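Local coordinates for uncharacterized NTF-2 like protein (Burkholderia xenovorans LB400, PDB 3EN8) that is of unknown function but belongs to the SnoaL-like family of the NTF2 clan and binds calcium, at residues 57-69 and 76-88. Numbering follows the deposited sequence. Where two conformers were deposited one is given.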
loop_
_atom_site.group_PDB
_atom_site.type_symbol
_atom_site.label_atom_id
_atom_site.label_comp_id
_atom_site.label_asym_id
_atom_site.label_seq_id
_atom_site.Cartn_x
_atom_site.Cartn_y
_atom_site.Cartn_z
ATOM N N HIS A 57 19.527 7.685 -10.982
ATOM C CA HIS A 57 20.671 6.842 -11.304
ATOM C C HIS A 57 20.168 5.507 -11.785
ATOM O O HIS A 57 20.560 4.976 -12.833
ATOM C CB HIS A 57 21.532 6.610 -10.056
ATOM C CG HIS A 57 22.754 5.788 -10.320
ATOM N ND1 HIS A 57 22.851 4.460 -9.963
ATOM C CD2 HIS A 57 23.912 6.096 -10.948
ATOM C CE1 HIS A 57 24.031 3.992 -10.339
ATOM N NE2 HIS A 57 24.691 4.964 -10.941
ATOM N N HIS A 58 19.318 4.954 -10.945
ATOM C CA HIS A 58 18.661 3.679 -11.230
ATOM C C HIS A 58 17.426 3.451 -10.366
ATOM O O HIS A 58 17.497 3.593 -9.144
ATOM C CB HIS A 58 19.649 2.532 -11.042
ATOM C CG HIS A 58 19.057 1.190 -11.321
ATOM N ND1 HIS A 58 19.224 0.540 -12.526
ATOM C CD2 HIS A 58 18.262 0.394 -10.568
ATOM C CE1 HIS A 58 18.573 -0.609 -12.494
ATOM N NE2 HIS A 58 17.984 -0.724 -11.317
ATOM N N PRO A 59 16.302 3.038 -10.988
ATOM C CA PRO A 59 16.209 2.572 -12.380
ATOM C C PRO A 59 16.015 3.675 -13.420
ATOM O O PRO A 59 15.941 3.415 -14.618
ATOM C CB PRO A 59 14.969 1.667 -12.350
ATOM C CG PRO A 59 14.086 2.290 -11.321
ATOM C CD PRO A 59 15.008 2.932 -10.289
ATOM N N GLY A 60 15.970 4.908 -12.952
ATOM C CA GLY A 60 15.714 6.045 -13.841
ATOM C C GLY A 60 14.283 6.073 -14.329
ATOM O O GLY A 60 13.413 5.450 -13.751
ATOM N N LYS A 61 14.058 6.786 -15.420
ATOM C CA LYS A 61 12.707 6.973 -15.961
ATOM C C LYS A 61 12.045 5.645 -16.362
ATOM O O LYS A 61 12.630 4.849 -17.095
ATOM C CB LYS A 61 12.750 7.896 -17.179
ATOM C CG LYS A 61 11.379 8.243 -17.722
ATOM C CD LYS A 61 11.477 8.726 -19.129
ATOM C CE LYS A 61 10.117 8.859 -19.766
ATOM N NZ LYS A 61 10.267 9.408 -21.137
ATOM N N PRO A 62 10.809 5.406 -15.906
ATOM C CA PRO A 62 10.133 4.174 -16.328
ATOM C C PRO A 62 9.732 4.169 -17.821
ATOM O O PRO A 62 9.412 5.207 -18.379
ATOM C CB PRO A 62 8.906 4.154 -15.437
ATOM C CG PRO A 62 8.618 5.564 -15.157
ATOM C CD PRO A 62 9.940 6.239 -15.049
ATOM N N ALA A 63 9.811 3.003 -18.459
ATOM C CA ALA A 63 9.397 2.864 -19.872
ATOM C C ALA A 63 7.882 3.003 -20.003
ATOM O O ALA A 63 7.342 3.302 -21.071
ATOM C CB ALA A 63 9.891 1.505 -20.484
ATOM N N GLY A 64 7.211 2.750 -18.880
ATOM C CA GLY A 64 5.754 2.744 -18.792
ATOM C C GLY A 64 5.318 3.130 -17.388
ATOM O O GLY A 64 5.905 2.686 -16.423
ATOM N N PHE A 65 4.281 3.954 -17.322
ATOM C CA PHE A 65 3.753 4.545 -16.050
ATOM C C PHE A 65 2.282 4.857 -16.187
ATOM O O PHE A 65 1.843 5.447 -17.193
ATOM C CB PHE A 65 4.503 5.829 -15.681
ATOM C CG PHE A 65 4.107 6.400 -14.334
ATOM C CD1 PHE A 65 2.937 7.099 -14.191
ATOM C CD2 PHE A 65 4.914 6.218 -13.235
ATOM C CE1 PHE A 65 2.559 7.616 -12.943
ATOM C CE2 PHE A 65 4.541 6.733 -11.984
ATOM C CZ PHE A 65 3.367 7.418 -11.854
ATOM N N GLU A 66 1.514 4.442 -15.176
ATOM C CA GLU A 66 0.080 4.744 -15.142
ATOM C C GLU A 66 -0.437 4.761 -13.715
ATOM O O GLU A 66 -0.181 3.850 -12.927
ATOM C CB GLU A 66 -0.666 3.701 -15.973
ATOM C CG GLU A 66 -2.156 3.723 -15.959
ATOM C CD GLU A 66 -2.694 2.581 -16.825
ATOM O OE1 GLU A 66 -2.411 1.396 -16.519
ATOM O OE2 GLU A 66 -3.362 2.877 -17.826
ATOM N N VAL A 67 -1.141 5.827 -13.377
ATOM C CA VAL A 67 -1.769 5.893 -12.045
ATOM C C VAL A 67 -3.057 5.091 -12.069
ATOM O O VAL A 67 -3.875 5.199 -13.010
ATOM C CB VAL A 67 -2.054 7.328 -11.584
ATOM C CG1 VAL A 67 -2.842 7.309 -10.232
ATOM C CG2 VAL A 67 -0.728 8.109 -11.415
ATOM N N ARG A 68 -3.233 4.272 -11.035
ATOM C CA ARG A 68 -4.463 3.477 -10.858
ATOM C C ARG A 68 -5.504 4.234 -10.026
ATOM O O ARG A 68 -6.686 4.415 -10.368
ATOM C CB ARG A 68 -4.149 2.152 -10.148
ATOM C CG ARG A 68 -5.376 1.267 -9.992
ATOM C CD ARG A 68 -5.110 -0.020 -9.208
ATOM N NE ARG A 68 -6.318 -0.849 -9.048
ATOM C CZ ARG A 68 -6.683 -1.809 -9.900
ATOM N NH1 ARG A 68 -5.983 -2.049 -10.997
ATOM N NH2 ARG A 68 -7.787 -2.515 -9.676
ATOM N N ARG A 69 -5.030 4.699 -8.914
ATOM C CA ARG A 69 -5.898 5.408 -7.946
ATOM C C ARG A 69 -5.096 6.214 -6.941
ATOM O O ARG A 69 -4.059 5.774 -6.459
ATOM C CB ARG A 69 -6.754 4.410 -7.173
ATOM C CG ARG A 69 -7.779 5.067 -6.267
ATOM C CD ARG A 69 -8.684 4.057 -5.618
ATOM N NE ARG A 69 -9.777 4.765 -4.934
ATOM C CZ ARG A 69 -10.558 4.194 -4.031
ATOM N NH1 ARG A 69 -10.345 2.931 -3.682
ATOM N NH2 ARG A 69 -11.517 4.879 -3.459
ATOM N N LEU A 76 -2.543 12.263 5.013
ATOM C CA LEU A 76 -2.247 10.877 4.604
ATOM C C LEU A 76 -2.719 10.597 3.192
ATOM O O LEU A 76 -3.922 10.694 2.900
ATOM C CB LEU A 76 -2.895 9.887 5.569
ATOM C CG LEU A 76 -2.621 8.390 5.336
ATOM C CD1 LEU A 76 -1.098 8.105 5.456
ATOM C CD2 LEU A 76 -3.398 7.565 6.353
ATOM N N TRP A 77 -1.774 10.159 2.363
ATOM C CA TRP A 77 -2.014 9.968 0.938
ATOM C C TRP A 77 -1.471 8.621 0.466
ATOM O O TRP A 77 -0.425 8.147 0.891
ATOM C CB TRP A 77 -1.436 11.146 0.148
ATOM C CG TRP A 77 -2.270 12.369 0.484
ATOM C CD1 TRP A 77 -2.173 13.135 1.597
ATOM C CD2 TRP A 77 -3.398 12.847 -0.242
ATOM N NE1 TRP A 77 -3.185 14.080 1.623
ATOM C CE2 TRP A 77 -3.959 13.903 0.503
ATOM C CE3 TRP A 77 -4.009 12.473 -1.453
ATOM C CZ2 TRP A 77 -5.058 14.606 0.052
ATOM C CZ3 TRP A 77 -5.095 13.139 -1.861
ATOM C CH2 TRP A 77 -5.625 14.203 -1.109
ATOM N N ILE A 78 -2.239 8.001 -0.405
ATOM C CA ILE A 78 -1.814 6.741 -0.981
ATOM C C ILE A 78 -2.148 6.600 -2.453
ATOM O O ILE A 78 -3.286 6.730 -2.897
ATOM C CB ILE A 78 -2.297 5.532 -0.156
ATOM C CG1 ILE A 78 -1.625 4.268 -0.692
ATOM C CG2 ILE A 78 -3.839 5.414 -0.108
ATOM C CD1 ILE A 78 -1.879 3.052 0.184
ATOM N N THR A 79 -1.090 6.337 -3.186
ATOM C CA THR A 79 -1.146 6.248 -4.641
ATOM C C THR A 79 -0.836 4.817 -5.027
ATOM O O THR A 79 0.171 4.231 -4.613
ATOM C CB THR A 79 -0.173 7.231 -5.365
ATOM O OG1 THR A 79 -0.438 8.577 -4.999
ATOM C CG2 THR A 79 -0.285 7.054 -6.902
ATOM N N GLU A 80 -1.751 4.279 -5.814
ATOM C CA GLU A 80 -1.610 2.990 -6.444
ATOM C C GLU A 80 -1.316 3.235 -7.899
ATOM O O GLU A 80 -2.027 3.977 -8.578
ATOM C CB GLU A 80 -2.907 2.170 -6.312
ATOM C CG GLU A 80 -3.322 1.777 -4.869
ATOM C CD GLU A 80 -4.705 1.237 -4.857
ATOM O OE1 GLU A 80 -4.881 0.145 -5.434
ATOM O OE2 GLU A 80 -5.608 1.914 -4.294
ATOM N N TYR A 81 -0.269 2.620 -8.383
ATOM C CA TYR A 81 0.174 2.927 -9.769
ATOM C C TYR A 81 0.995 1.803 -10.267
ATOM O O TYR A 81 1.426 0.986 -9.506
ATOM C CB TYR A 81 0.950 4.245 -9.868
ATOM C CG TYR A 81 2.281 4.390 -9.108
ATOM C CD1 TYR A 81 2.311 4.599 -7.715
ATOM C CD2 TYR A 81 3.484 4.369 -9.770
ATOM C CE1 TYR A 81 3.497 4.748 -7.047
ATOM C CE2 TYR A 81 4.701 4.539 -9.100
ATOM C CZ TYR A 81 4.704 4.729 -7.713
ATOM O OH TYR A 81 5.933 4.890 -7.051
ATOM N N SER A 82 1.176 1.783 -11.580
ATOM C CA SER A 82 2.012 0.781 -12.246
ATOM C C SER A 82 3.227 1.470 -12.889
ATOM O O SER A 82 3.160 2.592 -13.437
ATOM C CB SER A 82 1.207 0.022 -13.313
ATOM O OG SER A 82 0.196 -0.757 -12.710
ATOM N N ILE A 83 4.359 0.812 -12.736
ATOM C CA ILE A 83 5.584 1.200 -13.416
ATOM C C ILE A 83 6.118 -0.003 -14.198
ATOM O O ILE A 83 5.932 -1.145 -13.789
ATOM C CB ILE A 83 6.646 1.692 -12.410
ATOM C CG1 ILE A 83 7.124 0.588 -11.484
ATOM C CG2 ILE A 83 6.093 2.840 -11.574
ATOM C CD1 ILE A 83 8.202 1.033 -10.513
ATOM N N SER A 84 6.760 0.216 -15.325
ATOM C CA SER A 84 7.250 -0.928 -16.061
ATOM C C SER A 84 8.555 -0.615 -16.775
ATOM O O SER A 84 8.775 0.489 -17.252
ATOM C CB SER A 84 6.173 -1.398 -17.052
ATOM O OG SER A 84 6.583 -2.483 -17.842
ATOM N N TYR A 85 9.399 -1.641 -16.775
ATOM C CA TYR A 85 10.695 -1.685 -17.438
ATOM C C TYR A 85 10.824 -3.048 -18.088
ATOM O O TYR A 85 10.510 -4.061 -17.488
ATOM C CB TYR A 85 11.858 -1.518 -16.436
ATOM C CG TYR A 85 11.842 -0.242 -15.634
ATOM C CD1 TYR A 85 11.105 -0.134 -14.460
ATOM C CD2 TYR A 85 12.591 0.849 -16.040
ATOM C CE1 TYR A 85 11.083 1.053 -13.731
ATOM C CE2 TYR A 85 12.587 2.028 -15.323
ATOM C CZ TYR A 85 11.846 2.130 -14.173
ATOM O OH TYR A 85 11.862 3.344 -13.501
ATOM N N ASN A 86 11.247 -3.060 -19.335
ATOM C CA ASN A 86 11.537 -4.287 -20.030
ATOM C C ASN A 86 10.331 -5.206 -20.177
ATOM O O ASN A 86 10.462 -6.415 -20.274
ATOM C CB ASN A 86 12.650 -5.039 -19.320
ATOM C CG ASN A 86 13.880 -4.195 -19.124
ATOM O OD1 ASN A 86 14.341 -3.989 -17.991
ATOM N ND2 ASN A 86 14.413 -3.680 -20.220
ATOM N N GLY A 87 9.157 -4.605 -20.209
ATOM C CA GLY A 87 7.917 -5.370 -20.337
ATOM C C GLY A 87 7.566 -6.103 -19.040
ATOM O O GLY A 87 6.808 -7.078 -19.049
ATOM N N ARG A 88 8.146 -5.652 -17.934
ATOM C CA ARG A 88 7.865 -6.264 -16.625
ATOM C C ARG A 88 7.272 -5.232 -15.668
ATOM O O ARG A 88 7.968 -4.387 -15.130
ATOM C CB ARG A 88 9.101 -6.893 -15.974
ATOM C CG ARG A 88 9.719 -7.949 -16.796
ATOM C CD ARG A 88 10.746 -8.768 -16.011
HETATM O O HOH W 1 -1.066 -0.678 -15.466
HETATM O O HOH W 2 -7.325 -0.007 -6.683
HETATM O O HOH W 3 -8.094 1.047 -4.045
#
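Tyr85 packs its ring against Pro59, Pro62 and the backbone of Gly60 and Lys61, losing more surface to the other segment than any other residue here. Tyr85 OH donates to Gly60 O at 2.6 Å, the acceptor lying in the ring plane at its edge, while Pro59 sends CB off-centre over the ring, 4.1 Å from the centroid, a CH-pi contact. Further along, Phe65 CE2 comes within 3.4 Å of Tyr81 CD2, with the ring planes 32° apart. Tyr81 OH hydrogen-bonds Gln108 NE2; helix 3-20 covers this face through Trp15. Strands 64-73 and 76-85, consecutive and antiparallel (Glu66 with Ser82, Arg69 with Glu80), form a hairpin of the NTF2-like fold, 64-73 being outermost in the sheet within this chain. A classic bulge interrupts it: Arg68 N (2.8 Å) and Arg69 N (3.1 Å) both donate to Glu80 O, from one face of its carbonyl plane. Looser are the water-bridged polar ends. One water joins exposed Glu66 OE1 to Ser82 OG; two more link the buried Glu80 carboxylate to Arg68 NE and Arg69 NH1. Arg68 NE stays 4.0 Å from Glu80 OE1, beyond a salt bridge; Arg68 NH2 instead salt-bridges Gly128 OXT, whereas Arg69 pairs with Glu97 and Glu80 accepts from Tyr109, both of the second subunit.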